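Local coordinates for outer membrane protein Omp121 (Bacteroides thetaiotaomicron, PDB 5FQ8), which probably imports nutrients across the bacterial outer membrane as a TonB-dependent receptor, a calcium-binding beta-barrel closed by a plug domain, at residues 800-806 and 820-826; 902-908 and 949-953. All blocks are in the same frame, centred on the assembly; numbering follows the deposited sequence.

Contact 1 comes first along the chain and closes before contact 2 opens; their centres lie about 9 Å apart. Contact 1 is the open end of the barrel hairpin formed by strands 802-812 and 815-825. Contact 2 starts on the next barrel strand, 899-915, and sets it against the loop that follows strand 928-941. Strands 815-825 and 899-915 are neighbours, so the two contacts touch directly: Lys-906 N probably donates to Asp-822 O at 2.7 Å, and Ile-823 CG1 packs on Val-905 CG1 at 3.6 Å. Arg-824 of contact 1 and Glu-952 of contact 2 also bond to residues of the plug domain, so this patch ties barrel wall to plug.

Contact 1 (800-806 and 820-826); sequences NKYQMGV and DFDIRQG
Tyr-802 turns one face of its ring to Gln-825, whose CB lies 3.9 Å from the ring centroid in a CH-pi contact set toward the rim. The phenol reaches it because CG stands between backbone N and carbonyl carbon (chi1 66°), laying the ring alongside the glutamine, and Tyr-802 OH comes 3.4 Å from Gln-825 CG. The Phe-821 ring presents an edge to Val-806 O, while the two side chains cross at a slant, Val-806 CG2 3.8 Å from Phe-821 CB. At the edge of the Arg-824 guanidinium, in its plane, lie Asp-822 OD1 and a water. Arg-824 NE makes a nearly straight bond to Asp-822 OD1, approaching from above the carboxylate plane, and Arg-824 NH2 reaches Asp-822 OD2 at 3.0 Å: a side-on, two-nitrogen salt bridge. The water, held by Arg-824 NH1, donates to Asn-800 OD1 across the strands.

The strands between these faces pair antiparallel, regularly up to a bulge. Met-804 with Ile-823 and Val-806 with Phe-821 are hydrogen-bonded pairs, and Met-804 CG rests 3.9 Å from Ile-823 CB. At the end, Lys-801 and Tyr-802 both face Gln-825, a classic beta bulge in which the Lys-801 bond is weak. Just beyond, Asn-800 ND2 grips Gly-826 O at 2.7 Å, in the carbonyl plane.

Tyr-802, Met-804, Ile-823 and Phe-821 make one mainly apolar face. On the other, Asp-822 also pairs with Arg-908, and its two-point grip should fix the Arg-824 guanidinium's rotation, leaving NH1 and NH2 set toward Ser-74 OG and Ile-73 O of the plug.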
loop_
_atom_site.group_PDB
_atom_site.type_symbol
_atom_site.label_atom_id
_atom_site.label_comp_id
_atom_site.label_asym_id
_atom_site.label_seq_id
_atom_site.Cartn_x
_atom_site.Cartn_y
_atom_site.Cartn_z
ATOM N N ASN B 800 -37.850 -4.990 18.590
ATOM C CA ASN B 800 -39.277 -4.745 18.449
ATOM C C ASN B 800 -40.053 -5.540 19.488
ATOM O O ASN B 800 -39.793 -6.725 19.703
ATOM C CB ASN B 800 -39.741 -5.162 17.059
ATOM C CG ASN B 800 -39.202 -4.288 15.977
ATOM O OD1 ASN B 800 -38.850 -4.767 14.916
ATOM N ND2 ASN B 800 -39.128 -3.006 16.228
ATOM N N LYS B 801 -41.035 -4.899 20.114
ATOM C CA LYS B 801 -41.861 -5.633 21.060
ATOM C C LYS B 801 -42.767 -6.615 20.349
ATOM O O LYS B 801 -43.090 -7.669 20.904
ATOM C CB LYS B 801 -42.674 -4.668 21.914
ATOM C CG LYS B 801 -41.827 -3.817 22.845
ATOM C CD LYS B 801 -41.187 -4.656 23.943
ATOM C CE LYS B 801 -39.998 -3.937 24.562
ATOM N NZ LYS B 801 -40.344 -2.563 24.964
ATOM N N TYR B 802 -43.180 -6.287 19.126
ATOM C CA TYR B 802 -43.896 -7.207 18.256
ATOM C C TYR B 802 -43.742 -6.738 16.822
ATOM O O TYR B 802 -43.406 -5.582 16.562
ATOM C CB TYR B 802 -45.370 -7.315 18.640
ATOM C CG TYR B 802 -46.202 -6.062 18.462
ATOM C CD1 TYR B 802 -46.830 -5.780 17.254
ATOM C CD2 TYR B 802 -46.407 -5.192 19.517
ATOM C CE1 TYR B 802 -47.616 -4.651 17.099
ATOM C CE2 TYR B 802 -47.188 -4.066 19.373
ATOM C CZ TYR B 802 -47.797 -3.799 18.167
ATOM O OH TYR B 802 -48.574 -2.669 18.033
ATOM N N GLN B 803 -43.985 -7.654 15.894
ATOM C CA GLN B 803 -43.941 -7.353 14.471
ATOM C C GLN B 803 -45.148 -7.988 13.806
ATOM O O GLN B 803 -45.593 -9.062 14.210
ATOM C CB GLN B 803 -42.661 -7.883 13.794
ATOM C CG GLN B 803 -41.385 -7.792 14.626
ATOM C CD GLN B 803 -40.280 -8.698 14.126
ATOM O OE1 GLN B 803 -39.835 -8.576 12.994
ATOM N NE2 GLN B 803 -39.839 -9.617 14.971
ATOM N N MET B 804 -45.661 -7.340 12.769
ATOM C CA MET B 804 -46.744 -7.983 12.044
ATOM C C MET B 804 -46.909 -7.335 10.679
ATOM O O MET B 804 -46.376 -6.253 10.416
ATOM C CB MET B 804 -48.050 -7.920 12.825
ATOM C CG MET B 804 -48.704 -6.577 12.839
ATOM S SD MET B 804 -50.190 -6.633 13.819
ATOM C CE MET B 804 -50.897 -5.061 13.387
ATOM N N GLY B 805 -47.656 -8.025 9.822
ATOM C CA GLY B 805 -47.947 -7.549 8.480
ATOM C C GLY B 805 -49.327 -7.972 8.038
ATOM O O GLY B 805 -49.832 -9.020 8.444
ATOM N N VAL B 806 -49.946 -7.138 7.207
ATOM C CA VAL B 806 -51.286 -7.388 6.687
ATOM C C VAL B 806 -51.274 -7.198 5.176
ATOM O O VAL B 806 -50.820 -6.169 4.670
ATOM C CB VAL B 806 -52.355 -6.492 7.348
ATOM C CG1 VAL B 806 -52.220 -6.553 8.821
ATOM C CG2 VAL B 806 -52.260 -5.059 6.899
ATOM N N ASP B 820 -49.274 -4.680 0.688
ATOM C CA ASP B 820 -48.716 -5.236 1.908
ATOM C C ASP B 820 -48.262 -4.122 2.840
ATOM O O ASP B 820 -47.663 -3.138 2.401
ATOM C CB ASP B 820 -47.570 -6.174 1.584
ATOM C CG ASP B 820 -47.948 -7.173 0.555
ATOM O OD1 ASP B 820 -48.052 -6.782 -0.617
ATOM O OD2 ASP B 820 -48.160 -8.342 0.919
ATOM N N PHE B 821 -48.561 -4.278 4.119
ATOM C CA PHE B 821 -48.171 -3.325 5.139
ATOM C C PHE B 821 -47.239 -4.020 6.099
ATOM O O PHE B 821 -47.503 -5.148 6.508
ATOM C CB PHE B 821 -49.383 -2.774 5.886
ATOM C CG PHE B 821 -50.157 -1.790 5.100
ATOM C CD1 PHE B 821 -51.113 -2.205 4.222
ATOM C CD2 PHE B 821 -49.905 -0.456 5.216
ATOM C CE1 PHE B 821 -51.810 -1.307 3.486
ATOM C CE2 PHE B 821 -50.600 0.444 4.485
ATOM C CZ PHE B 821 -51.554 0.022 3.618
ATOM N N ASP B 822 -46.146 -3.356 6.430
ATOM C CA ASP B 822 -45.191 -3.849 7.408
ATOM C C ASP B 822 -45.409 -3.065 8.680
ATOM O O ASP B 822 -45.501 -1.836 8.640
ATOM C CB ASP B 822 -43.756 -3.686 6.918
ATOM C CG ASP B 822 -42.837 -4.747 7.453
ATOM O OD1 ASP B 822 -43.075 -5.233 8.575
ATOM O OD2 ASP B 822 -41.877 -5.100 6.743
ATOM N N ILE B 823 -45.532 -3.765 9.798
ATOM C CA ILE B 823 -45.791 -3.104 11.067
ATOM C C ILE B 823 -44.867 -3.680 12.119
ATOM O O ILE B 823 -45.008 -4.844 12.503
ATOM C CB ILE B 823 -47.249 -3.231 11.508
ATOM C CG1 ILE B 823 -48.148 -2.507 10.525
ATOM C CG2 ILE B 823 -47.419 -2.628 12.872
ATOM C CD1 ILE B 823 -48.724 -3.403 9.507
ATOM N N ARG B 824 -43.934 -2.866 12.591
ATOM C CA ARG B 824 -42.961 -3.269 13.593
ATOM C C ARG B 824 -42.980 -2.214 14.673
ATOM O O ARG B 824 -42.850 -1.024 14.371
ATOM C CB ARG B 824 -41.556 -3.399 13.004
ATOM C CG ARG B 824 -41.520 -4.022 11.627
ATOM C CD ARG B 824 -40.129 -4.263 11.144
ATOM N NE ARG B 824 -40.189 -4.921 9.860
ATOM C CZ ARG B 824 -39.143 -5.382 9.202
ATOM N NH1 ARG B 824 -37.933 -5.263 9.715
ATOM N NH2 ARG B 824 -39.319 -5.969 8.033
ATOM N N GLN B 825 -43.145 -2.646 15.916
ATOM C CA GLN B 825 -43.391 -1.739 17.020
ATOM C C GLN B 825 -42.470 -2.078 18.170
ATOM O O GLN B 825 -42.410 -3.234 18.601
ATOM C CB GLN B 825 -44.848 -1.816 17.483
ATOM C CG GLN B 825 -45.835 -1.260 16.491
ATOM C CD GLN B 825 -45.863 0.255 16.479
ATOM O OE1 GLN B 825 -45.524 0.893 17.474
ATOM N NE2 GLN B 825 -46.269 0.840 15.348
ATOM N N GLY B 826 -41.777 -1.074 18.671
ATOM C CA GLY B 826 -40.996 -1.243 19.872
ATOM C C GLY B 826 -39.501 -1.253 19.601
ATOM O O GLY B 826 -39.032 -1.596 18.514
HETATM O O HOH W 1 -36.800 -4.448 12.642
HETATM O O HOH W 2 -43.631 -7.627 10.001
#

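Contact 2 (902-908 and 949-953); sequences KSYVKLR and IDPEM
Lys-906 and Arg-908 converge on Glu-952, and the ionic contacts dominate. Glu-952 runs extended, CG opposite its backbone N (chi1 -158°), which carries OE1 out to both cations. Glu-952 OE1 takes a salt bridge from Lys-906 NZ and another from Arg-908 NH2, both modelled too short for their exact lengths to be trusted. The oxygen sits at the edge of the guanidinium, whose plane stands 83° from that of the carboxylate, and Lys-906 CD lies over one guanidinium face. Lys-906 crosses Asp-950 at about a right angle and puts Lys-906 NZ 3.2 Å from Asp-950 OD1, on the syn side.

Hydrogen bonding shapes the loop itself. Asp-950 OD1 also accepts from Glu-952 N at 2.9 Å, from above the carboxylate plane, which makes an Asx turn.

Apolar packing is carried by Pro-951, whose CB meets the Tyr-904 ring obliquely, 3.7 Å from Tyr-904 CD2.

Each acid has a further partner: Ser-75 N of the plug for Glu-952 OE2, Ser-972 OG for Asp-950 OD2. Arg-908 NH1 salt-bridges a third acid, Asp-822. Within the two segments, two cations face two carboxylates, all four buried; this should favour the ionised forms, fastening loop to barrel strand and plug.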
loop_
_atom_site.group_PDB
_atom_site.type_symbol
_atom_site.label_atom_id
_atom_site.label_comp_id
_atom_site.label_asym_id
_atom_site.label_seq_id
_atom_site.Cartn_x
_atom_site.Cartn_y
_atom_site.Cartn_z
ATOM N N LYS B 902 -37.812 2.789 17.225
ATOM C CA LYS B 902 -37.648 1.937 16.058
ATOM C C LYS B 902 -38.958 1.673 15.333
ATOM O O LYS B 902 -38.937 1.158 14.215
ATOM C CB LYS B 902 -37.027 0.610 16.500
ATOM C CG LYS B 902 -35.771 0.171 15.795
ATOM C CD LYS B 902 -35.211 -1.080 16.452
ATOM C CE LYS B 902 -34.443 -1.973 15.473
ATOM N NZ LYS B 902 -33.515 -1.202 14.602
ATOM N N SER B 903 -40.082 2.045 15.928
ATOM C CA SER B 903 -41.385 1.589 15.476
ATOM C C SER B 903 -41.785 2.276 14.185
ATOM O O SER B 903 -41.469 3.446 13.963
ATOM C CB SER B 903 -42.425 1.856 16.560
ATOM O OG SER B 903 -42.135 1.124 17.735
ATOM N N TYR B 904 -42.474 1.529 13.321
ATOM C CA TYR B 904 -43.023 2.105 12.100
ATOM C C TYR B 904 -44.128 1.218 11.539
ATOM O O TYR B 904 -44.196 0.021 11.816
ATOM C CB TYR B 904 -41.935 2.354 11.037
ATOM C CG TYR B 904 -41.209 1.130 10.484
ATOM C CD1 TYR B 904 -41.788 0.335 9.503
ATOM C CD2 TYR B 904 -39.924 0.807 10.914
ATOM C CE1 TYR B 904 -41.127 -0.759 8.996
ATOM C CE2 TYR B 904 -39.260 -0.282 10.411
ATOM C CZ TYR B 904 -39.862 -1.064 9.446
ATOM O OH TYR B 904 -39.197 -2.149 8.937
ATOM N N VAL B 905 -45.018 1.850 10.777
ATOM C CA VAL B 905 -45.930 1.168 9.867
ATOM C C VAL B 905 -45.512 1.563 8.465
ATOM O O VAL B 905 -45.281 2.743 8.197
ATOM C CB VAL B 905 -47.414 1.524 10.093
ATOM C CG1 VAL B 905 -48.252 0.773 9.114
ATOM C CG2 VAL B 905 -47.869 1.194 11.503
ATOM N N LYS B 906 -45.418 0.589 7.572
ATOM C CA LYS B 906 -44.918 0.866 6.235
ATOM C C LYS B 906 -45.820 0.273 5.165
ATOM O O LYS B 906 -46.171 -0.907 5.224
ATOM C CB LYS B 906 -43.499 0.332 6.078
ATOM C CG LYS B 906 -42.627 1.223 5.255
ATOM C CD LYS B 906 -41.240 0.672 5.146
ATOM C CE LYS B 906 -40.323 1.277 6.154
ATOM N NZ LYS B 906 -38.998 0.656 6.017
ATOM N N LEU B 907 -46.191 1.096 4.189
ATOM C CA LEU B 907 -46.681 0.585 2.919
ATOM C C LEU B 907 -45.515 -0.070 2.188
ATOM O O LEU B 907 -44.820 0.568 1.392
ATOM C CB LEU B 907 -47.307 1.702 2.091
ATOM C CG LEU B 907 -47.965 1.246 0.787
ATOM C CD1 LEU B 907 -48.821 0.023 1.004
ATOM C CD2 LEU B 907 -48.791 2.348 0.183
ATOM N N ARG B 908 -45.289 -1.349 2.472
ATOM C CA ARG B 908 -44.109 -2.047 1.976
ATOM C C ARG B 908 -44.095 -2.108 0.455
ATOM O O ARG B 908 -43.146 -1.655 -0.181
ATOM C CB ARG B 908 -44.072 -3.445 2.578
ATOM C CG ARG B 908 -42.787 -4.195 2.388
ATOM C CD ARG B 908 -41.888 -4.052 3.590
ATOM N NE ARG B 908 -40.916 -3.002 3.361
ATOM C CZ ARG B 908 -40.014 -2.611 4.237
ATOM N NH1 ARG B 908 -39.950 -3.180 5.421
ATOM N NH2 ARG B 908 -39.193 -1.637 3.915
ATOM N N ILE B 949 -36.064 9.843 10.764
ATOM C CA ILE B 949 -35.553 8.790 9.903
ATOM C C ILE B 949 -36.605 7.741 9.584
ATOM O O ILE B 949 -37.557 7.528 10.337
ATOM C CB ILE B 949 -34.356 8.079 10.542
ATOM C CG1 ILE B 949 -34.783 7.457 11.860
ATOM C CG2 ILE B 949 -33.235 9.021 10.748
ATOM C CD1 ILE B 949 -33.831 6.419 12.357
ATOM N N ASP B 950 -36.405 7.069 8.463
ATOM C CA ASP B 950 -37.031 5.781 8.240
ATOM C C ASP B 950 -36.187 4.806 9.032
ATOM O O ASP B 950 -35.032 4.572 8.681
ATOM C CB ASP B 950 -37.083 5.433 6.751
ATOM C CG ASP B 950 -37.367 3.962 6.488
ATOM O OD1 ASP B 950 -37.610 3.182 7.416
ATOM O OD2 ASP B 950 -37.346 3.578 5.313
ATOM N N PRO B 951 -36.712 4.234 10.087
ATOM C CA PRO B 951 -35.915 3.351 10.942
ATOM C C PRO B 951 -35.239 2.175 10.257
ATOM O O PRO B 951 -34.513 1.442 10.930
ATOM C CB PRO B 951 -36.951 2.844 11.939
ATOM C CG PRO B 951 -37.894 3.928 12.054
ATOM C CD PRO B 951 -37.993 4.561 10.714
ATOM N N GLU B 952 -35.458 1.956 8.964
ATOM C CA GLU B 952 -34.832 0.831 8.287
ATOM C C GLU B 952 -33.479 1.274 7.735
ATOM O O GLU B 952 -33.274 1.428 6.531
ATOM C CB GLU B 952 -35.738 0.299 7.189
ATOM C CG GLU B 952 -35.426 -1.123 6.807
ATOM C CD GLU B 952 -36.298 -1.656 5.704
ATOM O OE1 GLU B 952 -37.379 -1.090 5.478
ATOM O OE2 GLU B 952 -35.887 -2.644 5.066
ATOM N N MET B 953 -32.539 1.466 8.656
ATOM C CA MET B 953 -31.291 2.165 8.378
ATOM C C MET B 953 -30.179 1.646 9.273
ATOM O O MET B 953 -30.379 1.495 10.479
ATOM C CB MET B 953 -31.433 3.659 8.636
ATOM C CG MET B 953 -31.574 4.528 7.449
ATOM S SD MET B 953 -31.677 6.179 8.089
ATOM C CE MET B 953 -31.891 7.091 6.590
#